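Side-chain contact in N-acetylmuramoyl-L-alanine amidase (Clostridium intestinale URNW, PDB 6SRT), which probably hydrolyses the amide bond between N-acetylmuramic acid and L-alanine in bacterial peptidoglycan, as a zinc-binding endolysin of the amidase 2 family: residues 74-77 against 83-86. Residues are numbered along the deposited sequence; the frame is centred on the assembly and turned at random.
Sequences HFYI and IYRG
F75 and R85 face each other as a non-hydrogen-bonded pair in the antiparallel hairpin of strands 75-77 and 83-85. Followed outward, F75 starts with CB 4.0 Å from Y84 O, the carbonyl that CA also meets in a CA-H...O contact. A chi1 of -61° sets CG beside the backbone N, anti to the carbonyl carbon, and brings CD1 to 3.9 Å from I83 CG2. Farther out, CE1 lies 3.5 Å from R85 NH1, and CZ is almost as near to the same nitrogen. The two side chains run side by side in the same direction, with ring and guanidinium planes 56° apart, neither stacked nor perpendicular. R85 bends at chi3; NH1 donates to a water in the guanidinium plane, and this water gives a hydrogen bond to H74 O. H74 O therefore has two donors, the other being G86 N at 2.9 Å, well above the carbonyl plane. Salt bridges to E26 and E89 further hold the guanidinium. Between the strands, Y76 and Y84 exchange two backbone hydrogen bonds, the Y84 N to Y76 O one nearly straight at 174°. Within the mixed amidase sheet, the hairpin has strand 24-25 beside 83-85 and strand 103-108 beside 75-77; F75 and I77 pack against helix 119-136, while Y76 and Y84, on the other face, reach P56 of helix 56-65.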
ATOM      1  N   HIS A  74       0.486   0.513   4.799  1.00  9.58           N
ATOM      2  CA  HIS A  74      -0.018   1.816   5.249  1.00 10.01           C
ATOM      3  C   HIS A  74      -1.427   2.093   4.723  1.00  9.68           C
ATOM      4  O   HIS A  74      -2.194   2.810   5.397  1.00 10.29           O
ATOM      5  CB  HIS A  74       0.934   2.904   4.835  1.00 10.12           C
ATOM      6  CG  HIS A  74       2.262   2.746   5.494  1.00  8.87           C
ATOM      7  ND1 HIS A  74       3.270   2.025   4.889  1.00  9.25           N
ATOM      8  CD2 HIS A  74       2.696   3.204   6.701  1.00 10.30           C
ATOM      9  CE1 HIS A  74       4.296   2.017   5.749  1.00  9.40           C
ATOM     10  NE2 HIS A  74       3.985   2.737   6.860  1.00 10.31           N
ATOM     11  N   PHE A  75      -1.771   1.525   3.571  1.00 10.05           N
ATOM     12  CA  PHE A  75      -3.090   1.741   2.944  1.00  9.88           C
ATOM     13  C   PHE A  75      -3.463   0.439   2.222  1.00  9.07           C
ATOM     14  O   PHE A  75      -2.626  -0.245   1.623  1.00 10.41           O
ATOM     15  CB  PHE A  75      -3.040   2.869   1.909  1.00 10.48           C
ATOM     16  CG  PHE A  75      -2.640   4.178   2.530  1.00 10.93           C
ATOM     17  CD1 PHE A  75      -3.555   4.970   3.174  1.00 11.20           C
ATOM     18  CD2 PHE A  75      -1.274   4.571   2.499  1.00 11.06           C
ATOM     19  CE1 PHE A  75      -3.155   6.157   3.775  1.00 12.20           C
ATOM     20  CE2 PHE A  75      -0.862   5.721   3.126  1.00 11.95           C
ATOM     21  CZ  PHE A  75      -1.812   6.506   3.752  1.00 12.28           C
ATOM     22  N   TYR A  76      -4.780   0.213   2.177  1.00 10.65           N
ATOM     23  CA  TYR A  76      -5.404  -0.952   1.493  1.00 10.13           C
ATOM     24  C   TYR A  76      -6.597  -0.438   0.685  1.00 11.19           C
ATOM     25  O   TYR A  76      -7.510   0.169   1.277  1.00 12.62           O
ATOM     26  CB  TYR A  76      -5.824  -1.979   2.554  1.00 11.32           C
ATOM     27  CG  TYR A  76      -6.653  -3.109   2.025  1.00 12.60           C
ATOM     28  CD1 TYR A  76      -6.302  -3.784   0.862  1.00 11.85           C
ATOM     29  CD2 TYR A  76      -7.779  -3.572   2.702  1.00 12.90           C
ATOM     30  CE1 TYR A  76      -7.082  -4.824   0.370  1.00 12.15           C
ATOM     31  CE2 TYR A  76      -8.547  -4.626   2.259  1.00 12.94           C
ATOM     32  CZ  TYR A  76      -8.163  -5.297   1.120  1.00 13.30           C
ATOM     33  OH  TYR A  76      -8.877  -6.344   0.610  1.00 14.44           O
ATOM     34  N   ILE A  77      -6.556  -0.677  -0.600  1.00 11.06           N
ATOM     35  CA  ILE A  77      -7.552  -0.161  -1.552  1.00 10.94           C
ATOM     36  C   ILE A  77      -8.392  -1.335  -1.986  1.00 10.90           C
ATOM     37  O   ILE A  77      -7.910  -2.230  -2.755  1.00 11.70           O
ATOM     38  CB  ILE A  77      -6.913   0.581  -2.722  1.00 12.36           C
ATOM     39  CG1 ILE A  77      -5.937   1.645  -2.217  1.00 11.38           C
ATOM     40  CG2 ILE A  77      -8.016   1.155  -3.567  1.00 12.65           C
ATOM     41  CD1 ILE A  77      -5.284   2.407  -3.296  1.00 12.88           C
ATOM     42  N   ILE A  83     -10.371   3.444   0.259  1.00 13.08           N
ATOM     43  CA  ILE A  83      -8.986   3.471   0.792  1.00 11.97           C
ATOM     44  C   ILE A  83      -9.114   3.314   2.297  1.00 12.72           C
ATOM     45  O   ILE A  83      -9.612   4.211   2.973  1.00 15.37           O
ATOM     46  CB  ILE A  83      -8.216   4.718   0.420  1.00 12.54           C
ATOM     47  CG1 ILE A  83      -8.172   4.999  -1.079  1.00 13.21           C
ATOM     48  CG2 ILE A  83      -6.839   4.623   1.055  1.00 14.02           C
ATOM     49  CD1 ILE A  83      -7.774   6.412  -1.362  1.00 14.63           C
ATOM     50  N   TYR A  84      -8.598   2.228   2.837  1.00 11.91           N
ATOM     51  CA  TYR A  84      -8.524   2.021   4.274  1.00 12.96           C
ATOM     52  C   TYR A  84      -7.121   2.286   4.762  1.00 12.06           C
ATOM     53  O   TYR A  84      -6.125   1.843   4.203  1.00 12.28           O
ATOM     54  CB  TYR A  84      -8.846   0.588   4.662  1.00 13.26           C
ATOM     55  CG  TYR A  84     -10.273   0.238   4.375  1.00 14.41           C
ATOM     56  CD1 TYR A  84     -11.300   0.584   5.212  1.00 16.41           C
ATOM     57  CD2 TYR A  84     -10.618  -0.380   3.182  1.00 17.25           C
ATOM     58  CE1 TYR A  84     -12.614   0.172   4.982  1.00 20.26           C
ATOM     59  CE2 TYR A  84     -11.944  -0.676   2.874  1.00 19.74           C
ATOM     60  CZ  TYR A  84     -12.966  -0.410   3.768  1.00 18.33           C
ATOM     61  OH  TYR A  84     -14.266  -0.752   3.494  1.00 26.33           O
ATOM     62  N   ARG A  85      -7.027   2.995   5.878  1.00 12.26           N
ATOM     63  CA  ARG A  85      -5.763   3.133   6.608  1.00 12.19           C
ATOM     64  C   ARG A  85      -5.388   1.763   7.187  1.00 12.16           C
ATOM     65  O   ARG A  85      -6.241   1.086   7.744  1.00 13.07           O
ATOM     66  CB  ARG A  85      -5.854   4.176   7.709  1.00 15.17           C
ATOM     67  CG  ARG A  85      -4.446   4.567   8.095  1.00 21.12           C
ATOM     68  CD  ARG A  85      -4.000   5.710   8.694  1.00 19.34           C
ATOM     69  NE  ARG A  85      -4.646   6.885   8.269  1.00 16.54           N
ATOM     70  CZ  ARG A  85      -4.082   7.811   7.537  1.00 14.79           C
ATOM     71  NH1 ARG A  85      -2.904   7.651   6.956  1.00 13.67           N
ATOM     72  NH2 ARG A  85      -4.748   8.936   7.347  1.00 16.52           N
ATOM     73  N   GLY A  86      -4.085   1.488   7.138  1.00 11.66           N
ATOM     74  CA  GLY A  86      -3.494   0.348   7.851  1.00 11.96           C
ATOM     75  C   GLY A  86      -2.590   0.862   8.966  1.00 10.90           C
ATOM     76  O   GLY A  86      -3.043   1.459   9.933  1.00 12.68           O
TER
HETATM   77  O   HOH W   1      -1.094   5.287   6.762  1.00 11.94           O